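PDB 5ZI1: insecticidal crystal protein Cry7Cal from Bacillus thuringiensis, which probably acts as an insecticidal toxin that recognises receptors in the insect gut and forms pores in its membrane, as other three-domain Cry toxins do. Local coordinates for residues Lys210-Tyr215 with Ser277-Ile282; Tyr215-Arg220 with Phe254-Gly259. All blocks are in the same frame, centred on the assembly; numbering follows the deposited sequence.

In the fold
Both contacts are made by one helix, 208-227 of the helical N-terminal domain, with chain that follows it in sequence. Interaction 1 joins its first turns to the short helix 279-286 through aromatic and aliphatic side chains; interaction 2 joins the next turns to residues 254-259 through salt bridges and hydrogen bonds, and is nested inside the loop that interaction 1 closes. Their centres lie about 10 Å apart, and Tyr215 belongs to both segments of the helix. Pro257 of 254-259 brings its CG within 3.7 Å of Trp212 CZ3. Glu283 also links them, bonded to Trp212 NE1 and in a salt bridge with Arg219. Together they give one domain boundary an apolar and a polar patch.

Interaction 1: residues Lys210-Tyr215 with Ser277-Ile282; sequences KVWENY and SEFVLI
Phe279 drives the CZ corner of its ring into the middle of the Tyr215 ring, an edge-to-face pair that is close to perpendicular, with planes at 82° and centroids 4.8 Å apart. CZ stands 3.4 Å above the tyrosine plane, almost over its centre, which places it at similar distances from most of the ring carbons. The same phenyl group offers one face to Trp212, whose CD1 approaches CZ to 3.9 Å near the rim. Here the planes meet at 54°, so the pair is neither a stack nor a T, and the three rings form a compact aromatic cluster. With CG anti to the backbone N (chi1 -176°), Phe279 reaches across from the first turn of its helix to helix 208-227. At the edge of the phenyl ring, Phe279 CD2 also meets CG1 of Val211.

The cluster lies where the N-terminal helical domain of the three-domain Cry fold meets the short helix 279-286 of the second-domain region: helix 208-227 supplies the tryptophan and tyrosine, and the short helix supplies the phenylalanine. One turn on from Phe279, Ile282 lays its CG2 methyl over a face of the indole in a CH-pi contact, 3.6 Å from the centroid of the five-membered ring. That methyl comes within 3.4 Å of Trp212 CG, a snug fit. The polar edge of the indole is satisfied by the same short helix, for NE1 is hydrogen-bonded to OE1 of Glu283, which would hold the ring against rotation. Leu198, Leu201 and Lys202 of helix 169-202 pack against Tyr215.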
# COMPACT_ATOMS: atom_id res chain seq x y z
N LYS A 210 -3.98 -17.58 16.65
CA LYS A 210 -3.90 -16.21 17.13
C LYS A 210 -2.52 -15.60 16.88
O LYS A 210 -2.39 -14.38 16.84
CB LYS A 210 -4.23 -16.16 18.63
CG LYS A 210 -4.53 -14.77 19.15
CD LYS A 210 -4.98 -14.83 20.60
CE LYS A 210 -5.36 -13.46 21.13
NZ LYS A 210 -6.10 -13.57 22.43
N VAL A 211 -1.49 -16.42 16.71
CA VAL A 211 -0.18 -15.86 16.41
C VAL A 211 -0.19 -15.30 15.00
O VAL A 211 0.27 -14.18 14.75
CB VAL A 211 0.92 -16.90 16.61
CG1 VAL A 211 2.16 -16.52 15.83
CG2 VAL A 211 1.27 -17.01 18.08
N TRP A 212 -0.79 -16.04 14.06
CA TRP A 212 -0.95 -15.52 12.71
C TRP A 212 -1.78 -14.25 12.69
O TRP A 212 -1.43 -13.28 12.02
CB TRP A 212 -1.58 -16.57 11.80
CG TRP A 212 -1.48 -16.11 10.42
CD1 TRP A 212 -0.38 -16.21 9.60
CD2 TRP A 212 -2.48 -15.43 9.67
NE1 TRP A 212 -0.65 -15.65 8.38
CE2 TRP A 212 -1.93 -15.15 8.39
CE3 TRP A 212 -3.79 -15.02 9.94
CZ2 TRP A 212 -2.64 -14.50 7.40
CZ3 TRP A 212 -4.49 -14.37 8.95
CH2 TRP A 212 -3.92 -14.12 7.69
N GLU A 213 -2.90 -14.24 13.43
CA GLU A 213 -3.76 -13.06 13.40
C GLU A 213 -3.00 -11.81 13.83
O GLU A 213 -3.10 -10.76 13.19
CB GLU A 213 -4.98 -13.29 14.29
CG GLU A 213 -5.91 -12.10 14.36
CD GLU A 213 -7.32 -12.50 14.82
OE1 GLU A 213 -8.01 -13.26 14.10
OE2 GLU A 213 -7.73 -12.08 15.92
N ASN A 214 -2.24 -11.90 14.93
CA ASN A 214 -1.48 -10.75 15.40
C ASN A 214 -0.40 -10.37 14.39
O ASN A 214 -0.11 -9.18 14.20
CB ASN A 214 -0.83 -11.04 16.75
CG ASN A 214 -1.85 -11.23 17.88
OD1 ASN A 214 -3.00 -10.79 17.79
ND2 ASN A 214 -1.42 -11.89 18.95
N TYR A 215 0.19 -11.37 13.75
CA TYR A 215 1.16 -11.13 12.70
C TYR A 215 0.51 -10.41 11.52
O TYR A 215 1.02 -9.39 11.05
CB TYR A 215 1.74 -12.48 12.29
CG TYR A 215 2.69 -12.46 11.10
CD1 TYR A 215 2.20 -12.51 9.80
CD2 TYR A 215 4.07 -12.46 11.30
CE1 TYR A 215 3.05 -12.55 8.73
CE2 TYR A 215 4.94 -12.48 10.22
CZ TYR A 215 4.43 -12.52 8.95
OH TYR A 215 5.28 -12.55 7.88
N SER A 277 -1.39 -25.89 13.34
CA SER A 277 -0.34 -25.64 14.31
C SER A 277 0.94 -25.14 13.66
O SER A 277 1.88 -24.77 14.36
CB SER A 277 -0.06 -26.90 15.14
OG SER A 277 0.38 -27.97 14.32
N GLU A 278 0.99 -25.11 12.33
CA GLU A 278 2.14 -24.62 11.59
C GLU A 278 1.84 -23.24 11.01
O GLU A 278 0.82 -23.03 10.36
CB GLU A 278 2.54 -25.62 10.50
CG GLU A 278 2.48 -27.07 10.98
CD GLU A 278 3.63 -27.42 11.93
OE1 GLU A 278 4.67 -26.72 11.92
OE2 GLU A 278 3.51 -28.37 12.74
N PHE A 279 2.75 -22.30 11.27
CA PHE A 279 2.57 -20.93 10.80
C PHE A 279 2.57 -20.87 9.28
O PHE A 279 1.70 -20.23 8.67
CB PHE A 279 3.68 -20.05 11.39
CG PHE A 279 3.55 -18.60 11.07
CD1 PHE A 279 4.03 -18.09 9.86
CD2 PHE A 279 2.99 -17.72 11.98
CE1 PHE A 279 3.92 -16.75 9.55
CE2 PHE A 279 2.88 -16.38 11.69
CZ PHE A 279 3.36 -15.89 10.47
N VAL A 280 3.53 -21.56 8.64
CA VAL A 280 3.67 -21.44 7.18
C VAL A 280 2.42 -21.94 6.46
O VAL A 280 2.08 -21.44 5.37
CB VAL A 280 4.93 -22.19 6.71
CG1 VAL A 280 4.77 -23.69 6.88
CG2 VAL A 280 5.27 -21.84 5.27
N LEU A 281 1.71 -22.91 7.04
CA LEU A 281 0.49 -23.41 6.41
C LEU A 281 -0.60 -22.34 6.42
O LEU A 281 -1.23 -22.08 5.39
CB LEU A 281 0.02 -24.68 7.09
CG LEU A 281 0.98 -25.85 6.89
CD1 LEU A 281 0.39 -27.14 7.46
CD2 LEU A 281 1.32 -26.01 5.42
N ILE A 282 -0.80 -21.69 7.56
CA ILE A 282 -1.76 -20.60 7.63
C ILE A 282 -1.40 -19.50 6.64
O ILE A 282 -2.23 -19.05 5.85
CB ILE A 282 -1.83 -20.05 9.06
CG1 ILE A 282 -2.09 -21.19 10.05
CG2 ILE A 282 -2.89 -18.98 9.13
CD1 ILE A 282 -2.19 -20.74 11.52

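Interaction 2: residues Tyr215-Arg220 with Phe254-Gly259; sequences YNRFRR and FTDPIG
The chain leaving strand 252-254, residues 254-259, passes beside helix 208-227 with its backbone nearest at Phe254, where Phe254 CA lies 6.5 Å from Arg220 CA, while the next close approach pairs Asp256 with Arg217. Side chains from the helix span this gap to both the backbone and the carboxylate. The carbonyl oxygen of Phe254 takes two donors: NH1 of Arg220 arrives in the carbonyl plane on a lone pair, at 3.2 Å, whereas Asn216 ND2 comes from above that plane, at 2.8 Å. Arg220 NH1 also makes a salt bridge to Asp256 OD1 at 2.9 Å, and a bend in the arginine chain at chi3 (76°) swings the guanidinium edge into position for both acceptors. Asp256 OD2 is met by NH1 of Arg217, again at 2.8 Å, from above the carboxylate plane; this guanidinium stands nearly perpendicular to the carboxylate, at 88°.

One arginine on each oxygen would spread the aspartate's charge and probably keep it ionised. Three waters extend the network: one joins Asn216 OD1 to Phe254 N, another Asn216 ND2 to Asp256 OD1, and a third Arg217 NE to Asp256 OD2. The amide of Asn216 is itself held, since NE and NH2 of Arg219 both donate side-on to OD1, and Arg219 is tied to Glu283 by a salt bridge. Thr255 and Ile258 also make backbone hydrogen bonds with strand 448-454. The result is a salt-bridge network of Arg217, Arg220 and Asp256 at the boundary between the helical bundle and the second domain of a three-domain Cry toxin.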
# COMPACT_ATOMS: atom_id res chain seq x y z
N TYR A 215 0.19 -11.37 13.75
CA TYR A 215 1.16 -11.13 12.70
C TYR A 215 0.51 -10.41 11.52
O TYR A 215 1.02 -9.39 11.05
CB TYR A 215 1.74 -12.48 12.29
CG TYR A 215 2.69 -12.46 11.10
CD1 TYR A 215 2.20 -12.51 9.80
CD2 TYR A 215 4.07 -12.46 11.30
CE1 TYR A 215 3.05 -12.55 8.73
CE2 TYR A 215 4.94 -12.48 10.22
CZ TYR A 215 4.43 -12.52 8.95
OH TYR A 215 5.28 -12.55 7.88
N ASN A 216 -0.65 -10.89 11.08
CA ASN A 216 -1.30 -10.24 9.96
C ASN A 216 -1.80 -8.85 10.32
O ASN A 216 -1.79 -7.94 9.48
CB ASN A 216 -2.45 -11.10 9.44
CG ASN A 216 -3.09 -10.50 8.22
OD1 ASN A 216 -2.45 -10.43 7.14
ND2 ASN A 216 -4.34 -10.02 8.37
N ARG A 217 -2.22 -8.65 11.57
CA ARG A 217 -2.69 -7.33 11.97
C ARG A 217 -1.56 -6.31 11.92
O ARG A 217 -1.79 -5.15 11.57
CB ARG A 217 -3.30 -7.37 13.36
CG ARG A 217 -3.83 -6.02 13.79
CD ARG A 217 -4.52 -6.05 15.15
NE ARG A 217 -5.70 -6.91 15.15
CZ ARG A 217 -5.75 -8.09 15.75
NH1 ARG A 217 -6.87 -8.82 15.71
NH2 ARG A 217 -4.68 -8.55 16.40
N PHE A 218 -0.35 -6.72 12.31
CA PHE A 218 0.79 -5.83 12.21
C PHE A 218 1.08 -5.49 10.76
O PHE A 218 1.22 -4.32 10.39
CB PHE A 218 1.98 -6.50 12.87
CG PHE A 218 3.25 -5.73 12.77
CD1 PHE A 218 3.58 -4.77 13.71
CD2 PHE A 218 4.16 -6.01 11.75
CE1 PHE A 218 4.78 -4.09 13.62
CE2 PHE A 218 5.35 -5.33 11.67
CZ PHE A 218 5.66 -4.37 12.60
N ARG A 219 1.11 -6.51 9.90
CA ARG A 219 1.30 -6.27 8.47
C ARG A 219 0.25 -5.31 7.93
O ARG A 219 0.58 -4.34 7.23
CB ARG A 219 1.26 -7.60 7.71
CG ARG A 219 1.03 -7.46 6.21
CD ARG A 219 1.35 -8.77 5.49
NE ARG A 219 0.56 -9.88 6.03
CZ ARG A 219 0.88 -11.17 5.88
NH1 ARG A 219 1.98 -11.52 5.19
NH2 ARG A 219 0.10 -12.12 6.44
N ARG A 220 -1.02 -5.53 8.26
CA ARG A 220 -2.08 -4.70 7.69
C ARG A 220 -1.96 -3.26 8.14
O ARG A 220 -1.92 -2.34 7.32
CB ARG A 220 -3.46 -5.24 8.06
CG ARG A 220 -4.57 -4.40 7.49
CD ARG A 220 -5.94 -5.00 7.79
NE ARG A 220 -6.32 -4.76 9.18
CZ ARG A 220 -6.33 -5.69 10.13
NH1 ARG A 220 -5.98 -6.94 9.84
NH2 ARG A 220 -6.69 -5.37 11.36
N PHE A 254 -5.02 -7.95 4.17
CA PHE A 254 -6.11 -8.80 4.65
C PHE A 254 -6.59 -8.37 6.01
O PHE A 254 -5.78 -8.14 6.92
CB PHE A 254 -5.69 -10.27 4.69
CG PHE A 254 -5.61 -10.89 3.32
CD1 PHE A 254 -4.50 -10.64 2.49
CD2 PHE A 254 -6.65 -11.68 2.83
CE1 PHE A 254 -4.41 -11.20 1.22
CE2 PHE A 254 -6.58 -12.24 1.57
CZ PHE A 254 -5.46 -11.99 0.75
N THR A 255 -7.92 -8.25 6.14
CA THR A 255 -8.58 -7.99 7.42
C THR A 255 -8.56 -9.27 8.26
O THR A 255 -8.24 -10.36 7.77
CB THR A 255 -10.02 -7.50 7.20
OG1 THR A 255 -10.67 -8.29 6.20
CG2 THR A 255 -10.05 -6.02 6.78
N ASP A 256 -8.89 -9.13 9.55
CA ASP A 256 -8.81 -10.28 10.45
C ASP A 256 -9.72 -11.41 9.96
O ASP A 256 -10.77 -11.15 9.36
CB ASP A 256 -9.20 -9.90 11.87
CG ASP A 256 -8.24 -8.89 12.49
OD1 ASP A 256 -7.16 -8.67 11.89
OD2 ASP A 256 -8.57 -8.34 13.56
N PRO A 257 -9.34 -12.66 10.18
CA PRO A 257 -10.20 -13.77 9.72
C PRO A 257 -11.59 -13.68 10.34
O PRO A 257 -11.76 -13.23 11.47
CB PRO A 257 -9.44 -15.02 10.17
CG PRO A 257 -7.94 -14.54 10.23
CD PRO A 257 -8.07 -13.13 10.77
N ILE A 258 -12.58 -14.07 9.55
CA ILE A 258 -13.99 -14.00 9.98
C ILE A 258 -14.26 -15.31 10.71
O ILE A 258 -14.75 -16.29 10.15
CB ILE A 258 -14.94 -13.78 8.81
CG1 ILE A 258 -14.54 -12.58 7.96
CG2 ILE A 258 -16.37 -13.63 9.31
CD1 ILE A 258 -15.41 -12.49 6.72
N GLY A 259 -13.91 -15.33 11.99
CA GLY A 259 -14.13 -16.49 12.82
C GLY A 259 -14.63 -16.04 14.18
O GLY A 259 -14.56 -14.86 14.54
O HOH W 1 -2.50 -8.34 5.36
O HOH W 2 -5.26 -10.44 11.28
O HOH W 3 -8.34 -5.69 14.43